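Local coordinates for protein tRNA dimethylallyltransferase (Bacillus halodurans, PDB 3EXA) that probably transfers a dimethylallyl group from dimethylallyl diphosphate to adenine 37 of tRNAs that read codons beginning with uridine, at residues W277-N280 / T285-D288. Residues are numbered along the deposited sequence; the frame is centred on the assembly and turned at random.
Sequences WFRN and TWFD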
loop_
_atom_site.group_PDB
_atom_site.type_symbol
_atom_site.label_atom_id
_atom_site.label_comp_id
_atom_site.label_asym_id
_atom_site.label_seq_id
_atom_site.Cartn_x
_atom_site.Cartn_y
_atom_site.Cartn_z
ATOM N N TRP A 277 16.728 9.922 24.193
ATOM C CA TRP A 277 16.516 10.127 22.782
ATOM C C TRP A 277 17.266 11.343 22.257
ATOM O O TRP A 277 17.947 11.244 21.246
ATOM C CB TRP A 277 15.036 10.287 22.484
ATOM C CG TRP A 277 14.763 10.422 21.034
ATOM C CD1 TRP A 277 13.906 11.298 20.449
ATOM C CD2 TRP A 277 15.319 9.626 19.976
ATOM N NE1 TRP A 277 13.889 11.106 19.088
ATOM C CE2 TRP A 277 14.755 10.092 18.768
ATOM C CE3 TRP A 277 16.256 8.578 19.925
ATOM C CZ2 TRP A 277 15.071 9.529 17.525
ATOM C CZ3 TRP A 277 16.574 8.019 18.685
ATOM C CH2 TRP A 277 15.988 8.505 17.502
ATOM N N PHE A 278 17.158 12.491 22.925
ATOM C CA PHE A 278 17.853 13.677 22.435
ATOM C C PHE A 278 19.366 13.619 22.606
ATOM O O PHE A 278 20.104 14.155 21.780
ATOM C CB PHE A 278 17.282 14.939 23.086
ATOM C CG PHE A 278 15.901 15.262 22.623
ATOM C CD1 PHE A 278 14.859 15.373 23.531
ATOM C CD2 PHE A 278 15.626 15.379 21.262
ATOM C CE1 PHE A 278 13.551 15.582 23.091
ATOM C CE2 PHE A 278 14.322 15.588 20.806
ATOM C CZ PHE A 278 13.280 15.690 21.722
ATOM N N ARG A 279 19.818 12.966 23.673
ATOM C CA ARG A 279 21.245 12.813 23.928
ATOM C C ARG A 279 21.845 12.004 22.790
ATOM O O ARG A 279 23.037 12.109 22.489
ATOM C CB ARG A 279 21.491 12.074 25.248
ATOM C CG ARG A 279 21.504 12.956 26.478
ATOM C CD ARG A 279 22.675 13.924 26.414
ATOM N NE ARG A 279 22.815 14.739 27.620
ATOM C CZ ARG A 279 23.840 15.557 27.847
ATOM N NH1 ARG A 279 24.816 15.664 26.951
ATOM N NH2 ARG A 279 23.894 16.264 28.965
ATOM N N ASN A 280 21.003 11.198 22.156
ATOM C CA ASN A 280 21.435 10.352 21.052
ATOM C C ASN A 280 21.395 11.100 19.726
ATOM O O ASN A 280 21.772 10.551 18.692
ATOM C CB ASN A 280 20.541 9.114 20.966
ATOM C CG ASN A 280 21.302 7.878 20.547
ATOM O OD1 ASN A 280 20.712 6.861 20.194
ATOM N ND2 ASN A 280 22.626 7.956 20.599
ATOM N N THR A 285 23.429 20.945 21.133
ATOM C CA THR A 285 24.263 21.606 22.123
ATOM C C THR A 285 23.486 21.674 23.437
ATOM O O THR A 285 22.396 22.243 23.501
ATOM C CB THR A 285 24.631 23.000 21.609
ATOM O OG1 THR A 285 25.196 22.863 20.297
ATOM C CG2 THR A 285 25.644 23.676 22.525
ATOM N N TRP A 286 24.033 21.075 24.485
ATOM C CA TRP A 286 23.320 21.068 25.745
ATOM C C TRP A 286 23.693 22.174 26.712
ATOM O O TRP A 286 24.769 22.766 26.643
ATOM C CB TRP A 286 23.472 19.712 26.433
ATOM C CG TRP A 286 22.830 18.583 25.681
ATOM C CD1 TRP A 286 23.384 17.844 24.669
ATOM C CD2 TRP A 286 21.506 18.070 25.872
ATOM N NE1 TRP A 286 22.489 16.904 24.228
ATOM C CE2 TRP A 286 21.328 17.017 24.949
ATOM C CE3 TRP A 286 20.453 18.393 26.741
ATOM C CZ2 TRP A 286 20.135 16.288 24.863
ATOM C CZ3 TRP A 286 19.265 17.665 26.655
ATOM C CH2 TRP A 286 19.121 16.624 25.725
ATOM N N PHE A 287 22.764 22.459 27.607
ATOM C CA PHE A 287 22.973 23.466 28.611
ATOM C C PHE A 287 22.394 22.944 29.897
ATOM O O PHE A 287 21.283 22.406 29.920
ATOM C CB PHE A 287 22.299 24.776 28.218
ATOM C CG PHE A 287 22.996 25.511 27.104
ATOM C CD1 PHE A 287 22.762 25.183 25.770
ATOM C CD2 PHE A 287 23.887 26.545 27.394
ATOM C CE1 PHE A 287 23.398 25.878 24.742
ATOM C CE2 PHE A 287 24.527 27.243 26.375
ATOM C CZ PHE A 287 24.285 26.909 25.046
ATOM N N ASP A 288 23.161 23.087 30.970
ATOM C CA ASP A 288 22.732 22.628 32.280
ATOM C C ASP A 288 21.962 23.747 32.970
ATOM O O ASP A 288 22.471 24.851 33.139
ATOM C CB ASP A 288 23.953 22.233 33.107
ATOM C CG ASP A 288 23.588 21.434 34.337
ATOM O OD1 ASP A 288 24.500 20.791 34.892
ATOM O OD2 ASP A 288 22.400 21.454 34.751
HETATM O O HOH W 1 22.981 14.937 22.236
#
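The guanidinium of R279 lies nearly flat over one face of the W286 indole, planes 16° apart, in a cation-pi stack. CZ of R279 sits 3.8 Å from the centroid of the W286 five-membered ring, 7° off its normal. R279 NH1 is 3.5 Å from W286 CD1. A bend at chi2 (-65°) turns the end of the arginine chain across the indole face, and CD adds a CH-pi contact to the same pyrrole ring. At the indole rim, CZ2 of W286 meets the helix backbone and also CB of F278, 3.6 Å away; the phenyl ring beyond leads off toward M194 and V105. NE1 of W286 gives a 2.8 Å hydrogen bond to a water lying in the indole plane. That water can donate to the carbonyl oxygens of F278 and R279, though other acceptors are also in its reach, bridging the indole edge and the helix end. T198 of strand 191-198 touches both stacked side chains. The contact thus joins the C-terminal end of helix 256-279, whose residues 272-279 probably contact substrate tRNA, to strand 284-288, outermost in the parallel sheet of this chain, in a P-loop NTPase-like alpha/beta core.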